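Side-chain contacts in putative mRNA export protein (Chaetomium thermophilum, PDB 4WP2), which probably takes part in exporting mRNA from the nucleus to the cytoplasm, the chain here being the C-terminal UBA domain of this NXF-family protein: residues 4-9 with 32-37; 15-20 with 41-46. All coordinates share one frame; numbering follows the deposited sequence.

In the fold
Both interactions join helix 2-17 to the chain around helix 36-46, and their centres lie about 13 Å apart. Interaction 1 is a surface contact, where the first turns of helix 2-17 meet the loop and first turn that start helix 36-46; a tryptophan gives the largest single share of its area, packing on an aliphatic lysine chain and one leucine, which also reaches a second leucine. Interaction 2 is buried, its centre about 5 Å from that of the chain, where helix 2-17 ends and helix 36-46 runs toward its own end. It is smaller, 155 against 271 Å², and packs a threonine and a methionine against one side of a phenylalanine ring. Each sets a CH group over a ring face.

Interaction 1: residues 4-9 with 32-37; sequences ATKAQL and ANWNLE
Lys6 lays its aliphatic chain over one face of the Trp34 indole, the two side chains crossing at about a right angle. The contact is a CH-pi interaction: CG of Lys6 stands 3.6 Å from the centroid of the six-membered ring of Trp34, only 9° off the ring normal. The methylenes then spread across the indole in order. Lys6 CB sits 3.5 Å from Trp34 CZ3, CD comes 3.7 Å from CZ2 of the same ring, and CE reaches 3.9 Å from CE2, one of the atoms shared with the pyrrole ring. This run is possible because the lysine, with CG anti to its carbonyl carbon (chi1 -76°), is fully extended from there on. Trp34 belongs to the loop that leads into helix 36-46 of the UBA domain, a compact three-helix fold. A type I' beta turn from Ala32 to Asn35, closed by the bond from Asn35 N to Ala32 O, carries the indole toward helix 2-17, and Asn35 then caps the helix through Leu38 N. Leu9, one turn after Lys6, meets the same tryptophan obliquely: its CD1 lies 4.1 Å from CE3 of Trp34 and 3.8 Å from the backbone O of Trp34. Its other branch, CD2, turns to Leu36, touching CB at 4.3 Å, so one leucine packs against both the loop and the first turn of helix 36-46. Trp34 also packs on Ile10, Leu28 and Thr29, while Lys6 touches Ala7 of a second subunit.

Interaction 2: residues 15-20 with 41-46; sequences RRTGMN and QSFEQQ
At the end of helix 2-17, in the interior of the three-helix UBA fold, Phe43 of helix 36-46 packs against Thr17 and Met19, which approach from the same side of its ring. Thr17 lies over that face in a CH-pi contact, its CB 3.8 Å from the Phe43 ring centroid and 7° off the normal; its methyl CG2 reaches CD2 of Phe43 at 3.7 Å. Met19 comes obliquely in a Met-aromatic contact. Its SD is 4.6 Å from the Phe43 ring centroid, and the bend at chi3 (-61°) brings CE to 3.5 Å from Phe43 CD1. Thr17 OG1 is occupied by backbone groups on either side in sequence: it hydrogen-bonds to Val13 O and accepts from Met19 N at 3.1 Å, an ST turn with an N-H...O angle of 165°. Gly18, with positive phi, takes the chain out of the helix between the two residues that touch the ring. Cut back to an alanine, Phe43 would probably leave the Thr17 methyl and the Met19 thioether without the ring they pack on, opening a gap between the helices. With its hydroxyl so engaged, the Thr17 side chain presents carbon to Phe43, and the contact probably rests mainly on dispersion, with CH-pi and sulfur-aromatic terms.

Interaction 1: residues 4-9 with 32-37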
loop_
_atom_site.group_PDB
_atom_site.type_symbol
_atom_site.label_atom_id
_atom_site.label_comp_id
_atom_site.label_asym_id
_atom_site.label_seq_id
_atom_site.Cartn_x
_atom_site.Cartn_y
_atom_site.Cartn_z
ATOM N N ALA A 4 1.822 24.367 -19.686
ATOM C CA ALA A 4 2.604 24.397 -18.463
ATOM C C ALA A 4 4.047 24.751 -18.773
ATOM O O ALA A 4 4.683 25.493 -18.031
ATOM C CB ALA A 4 2.524 23.055 -17.750
ATOM N N THR A 5 4.558 24.212 -19.874
ATOM C CA THR A 5 5.932 24.470 -20.280
ATOM C C THR A 5 6.059 25.947 -20.696
ATOM O O THR A 5 6.999 26.640 -20.305
ATOM C CB THR A 5 6.340 23.518 -21.423
ATOM O OG1 THR A 5 6.122 22.167 -21.001
ATOM C CG2 THR A 5 7.797 23.677 -21.805
ATOM N N LYS A 6 5.102 26.433 -21.476
ATOM C CA LYS A 6 5.061 27.849 -21.854
ATOM C C LYS A 6 4.965 28.741 -20.617
ATOM O O LYS A 6 5.582 29.804 -20.551
ATOM C CB LYS A 6 3.888 28.110 -22.796
ATOM C CG LYS A 6 4.129 27.641 -24.219
ATOM C CD LYS A 6 2.864 27.747 -25.043
ATOM C CE LYS A 6 3.098 27.393 -26.495
ATOM N NZ LYS A 6 1.812 27.391 -27.242
ATOM N N ALA A 7 4.170 28.312 -19.643
ATOM C CA ALA A 7 4.005 29.065 -18.409
ATOM C C ALA A 7 5.309 29.220 -17.621
ATOM O O ALA A 7 5.556 30.292 -17.076
ATOM C CB ALA A 7 2.948 28.421 -17.543
ATOM N N GLN A 8 6.145 28.179 -17.548
ATOM C CA GLN A 8 7.401 28.318 -16.803
ATOM C C GLN A 8 8.302 29.342 -17.506
ATOM O O GLN A 8 9.056 30.054 -16.842
ATOM C CB GLN A 8 8.120 26.972 -16.574
ATOM C CG GLN A 8 8.391 26.109 -17.767
ATOM C CD GLN A 8 9.013 24.771 -17.368
ATOM O OE1 GLN A 8 9.077 24.429 -16.185
ATOM N NE2 GLN A 8 9.474 24.013 -18.353
ATOM N N LEU A 9 8.233 29.418 -18.835
ATOM C CA LEU A 9 8.995 30.425 -19.577
ATOM C C LEU A 9 8.449 31.855 -19.338
ATOM O O LEU A 9 9.214 32.803 -19.159
ATOM C CB LEU A 9 8.988 30.100 -21.073
ATOM C CG LEU A 9 9.827 28.868 -21.420
ATOM C CD1 LEU A 9 9.467 28.323 -22.791
ATOM C CD2 LEU A 9 11.306 29.224 -21.365
ATOM N N ALA A 32 10.658 35.343 -31.522
ATOM C CA ALA A 32 11.501 34.654 -30.534
ATOM C C ALA A 32 11.166 33.164 -30.483
ATOM O O ALA A 32 12.014 32.337 -30.129
ATOM C CB ALA A 32 11.335 35.273 -29.155
ATOM N N ASN A 33 9.936 32.834 -30.871
ATOM C CA ASN A 33 9.413 31.470 -30.832
ATOM C C ASN A 33 9.754 30.768 -29.516
ATOM O O ASN A 33 10.196 29.624 -29.508
ATOM C CB ASN A 33 9.948 30.660 -32.019
ATOM C CG ASN A 33 9.104 29.421 -32.319
ATOM O OD1 ASN A 33 7.944 29.327 -31.911
ATOM N ND2 ASN A 33 9.688 28.468 -33.033
ATOM N N TRP A 34 9.521 31.482 -28.415
ATOM C CA TRP A 34 9.652 30.955 -27.051
ATOM C C TRP A 34 11.093 30.647 -26.642
ATOM O O TRP A 34 11.334 30.006 -25.623
ATOM C CB TRP A 34 8.774 29.713 -26.890
ATOM C CG TRP A 34 7.334 30.054 -27.019
ATOM C CD1 TRP A 34 6.594 30.062 -28.159
ATOM C CD2 TRP A 34 6.453 30.456 -25.966
ATOM N NE1 TRP A 34 5.304 30.436 -27.884
ATOM C CE2 TRP A 34 5.194 30.693 -26.543
ATOM C CE3 TRP A 34 6.611 30.644 -24.590
ATOM C CZ2 TRP A 34 4.092 31.103 -25.792
ATOM C CZ3 TRP A 34 5.517 31.052 -23.846
ATOM C CH2 TRP A 34 4.277 31.274 -24.447
ATOM N N ASN A 35 12.044 31.186 -27.397
ATOM C CA ASN A 35 13.448 31.145 -27.016
ATOM C C ASN A 35 13.659 32.173 -25.907
ATOM O O ASN A 35 13.477 33.374 -26.133
ATOM C CB ASN A 35 14.341 31.483 -28.208
ATOM C CG ASN A 35 15.822 31.344 -27.896
ATOM O OD1 ASN A 35 16.365 32.068 -27.069
ATOM N ND2 ASN A 35 16.503 30.504 -28.665
ATOM N N LEU A 36 14.054 31.725 -24.720
ATOM C CA LEU A 36 14.153 32.635 -23.581
ATOM C C LEU A 36 15.131 33.772 -23.823
ATOM O O LEU A 36 14.859 34.925 -23.482
ATOM C CB LEU A 36 14.581 31.891 -22.314
ATOM C CG LEU A 36 14.665 32.792 -21.075
ATOM C CD1 LEU A 36 13.287 33.327 -20.689
ATOM C CD2 LEU A 36 15.319 32.072 -19.904
ATOM N N GLU A 37 16.294 33.444 -24.367
ATOM C CA GLU A 37 17.320 34.451 -24.576
ATOM C C GLU A 37 16.869 35.506 -25.588
ATOM O O GLU A 37 17.096 36.691 -25.390
ATOM C CB GLU A 37 18.630 33.804 -25.019
ATOM C CG GLU A 37 19.335 33.048 -23.898
ATOM C CD GLU A 37 19.661 33.935 -22.701
ATOM O OE1 GLU A 37 20.219 35.037 -22.898
ATOM O OE2 GLU A 37 19.351 33.528 -21.560
#

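Interaction 2: residues 15-20 with 41-46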
loop_
_atom_site.group_PDB
_atom_site.type_symbol
_atom_site.label_atom_id
_atom_site.label_comp_id
_atom_site.label_asym_id
_atom_site.label_seq_id
_atom_site.Cartn_x
_atom_site.Cartn_y
_atom_site.Cartn_z
ATOM N N ARG A 15 10.012 37.261 -13.962
ATOM C CA ARG A 15 10.960 37.369 -12.863
ATOM C C ARG A 15 12.144 38.254 -13.244
ATOM O O ARG A 15 12.605 39.071 -12.441
ATOM C CB ARG A 15 11.455 35.977 -12.442
ATOM C CG ARG A 15 12.338 35.989 -11.213
ATOM C CD ARG A 15 12.852 34.601 -10.867
ATOM N NE ARG A 15 13.854 34.126 -11.819
ATOM C CZ ARG A 15 15.111 34.558 -11.855
ATOM N NH1 ARG A 15 15.521 35.494 -11.008
ATOM N NH2 ARG A 15 15.958 34.064 -12.747
ATOM N N ARG A 16 12.651 38.065 -14.458
ATOM C CA ARG A 16 13.835 38.781 -14.911
ATOM C C ARG A 16 13.552 40.243 -15.297
ATOM O O ARG A 16 14.354 41.131 -14.990
ATOM C CB ARG A 16 14.455 38.069 -16.116
ATOM C CG ARG A 16 15.150 36.756 -15.782
ATOM C CD ARG A 16 16.469 36.970 -15.064
ATOM N NE ARG A 16 17.483 37.521 -15.957
ATOM C CZ ARG A 16 18.149 36.819 -16.867
ATOM N NH1 ARG A 16 17.891 35.530 -17.040
ATOM N NH2 ARG A 16 19.055 37.420 -17.625
ATOM N N THR A 17 12.418 40.492 -15.953
ATOM C CA THR A 17 12.125 41.817 -16.507
ATOM C C THR A 17 11.279 42.699 -15.598
ATOM O O THR A 17 11.292 43.923 -15.736
ATOM C CB THR A 17 11.388 41.730 -17.859
ATOM O OG1 THR A 17 10.080 41.184 -17.662
ATOM C CG2 THR A 17 12.167 40.881 -18.851
ATOM N N GLY A 18 10.515 42.077 -14.708
ATOM C CA GLY A 18 9.598 42.806 -13.847
ATOM C C GLY A 18 8.225 43.021 -14.463
ATOM O O GLY A 18 7.336 43.579 -13.816
ATOM N N MET A 19 8.044 42.581 -15.707
ATOM C CA MET A 19 6.758 42.723 -16.390
ATOM C C MET A 19 5.725 41.731 -15.895
ATOM O O MET A 19 6.072 40.651 -15.427
ATOM C CB MET A 19 6.931 42.540 -17.895
ATOM C CG MET A 19 7.686 43.655 -18.588
ATOM S SD MET A 19 7.769 43.447 -20.384
ATOM C CE MET A 19 8.639 41.885 -20.539
ATOM N N ASN A 20 4.447 42.077 -16.030
ATOM C CA ASN A 20 3.386 41.140 -15.679
ATOM C C ASN A 20 3.346 39.981 -16.689
ATOM O O ASN A 20 4.090 39.978 -17.678
ATOM C CB ASN A 20 2.030 41.857 -15.605
ATOM C CG ASN A 20 1.624 42.507 -16.926
ATOM O OD1 ASN A 20 2.015 42.062 -18.005
ATOM N ND2 ASN A 20 0.805 43.551 -16.842
ATOM N N GLN A 41 16.317 39.564 -24.923
ATOM C CA GLN A 41 16.970 40.487 -25.840
ATOM C C GLN A 41 15.971 41.489 -26.421
ATOM O O GLN A 41 16.268 42.674 -26.529
ATOM C CB GLN A 41 17.667 39.693 -26.940
ATOM C CG GLN A 41 18.439 40.518 -27.938
ATOM C CD GLN A 41 19.036 39.662 -29.038
ATOM O OE1 GLN A 41 18.470 39.529 -30.123
ATOM N NE2 GLN A 41 20.190 39.067 -28.755
ATOM N N SER A 42 14.794 41.013 -26.804
ATOM C CA SER A 42 13.759 41.896 -27.332
ATOM C C SER A 42 13.302 42.891 -26.272
ATOM O O SER A 42 13.074 44.059 -26.566
ATOM C CB SER A 42 12.564 41.095 -27.839
ATOM O OG SER A 42 12.971 40.194 -28.856
ATOM N N PHE A 43 13.179 42.433 -25.036
ATOM C CA PHE A 43 12.808 43.334 -23.954
ATOM C C PHE A 43 13.840 44.453 -23.784
ATOM O O PHE A 43 13.481 45.629 -23.634
ATOM C CB PHE A 43 12.661 42.583 -22.639
ATOM C CG PHE A 43 12.466 43.493 -21.461
ATOM C CD1 PHE A 43 11.242 44.090 -21.233
ATOM C CD2 PHE A 43 13.514 43.789 -20.615
ATOM C CE1 PHE A 43 11.059 44.945 -20.158
ATOM C CE2 PHE A 43 13.338 44.648 -19.541
ATOM C CZ PHE A 43 12.111 45.224 -19.320
ATOM N N GLU A 44 15.117 44.081 -23.777
ATOM C CA GLU A 44 16.190 45.052 -23.570
ATOM C C GLU A 44 16.154 46.181 -24.595
ATOM O O GLU A 44 16.387 47.342 -24.258
ATOM C CB GLU A 44 17.552 44.362 -23.638
ATOM C CG GLU A 44 17.853 43.447 -22.471
ATOM C CD GLU A 44 19.123 42.646 -22.679
ATOM O OE1 GLU A 44 19.929 43.023 -23.555
ATOM O OE2 GLU A 44 19.310 41.634 -21.972
ATOM N N GLN A 45 15.866 45.842 -25.847
ATOM C CA GLN A 45 15.835 46.844 -26.904
ATOM C C GLN A 45 14.561 47.683 -26.873
ATOM O O GLN A 45 14.583 48.859 -27.235
ATOM C CB GLN A 45 15.976 46.178 -28.280
ATOM C CG GLN A 45 17.308 45.484 -28.516
ATOM C CD GLN A 45 17.336 44.693 -29.821
ATOM O OE1 GLN A 45 16.942 43.523 -29.870
ATOM N NE2 GLN A 45 17.814 45.330 -30.887
ATOM N N GLN A 46 13.459 47.083 -26.430
ATOM C CA GLN A 46 12.141 47.705 -26.553
ATOM C C GLN A 46 11.520 48.179 -25.231
ATOM O O GLN A 46 10.345 48.547 -25.202
ATOM C CB GLN A 46 11.192 46.729 -27.236
ATOM C CG GLN A 46 11.684 46.298 -28.611
ATOM C CD GLN A 46 10.853 45.181 -29.204
ATOM O OE1 GLN A 46 9.629 45.153 -29.071
ATOM N NE2 GLN A 46 11.527 44.210 -29.789
#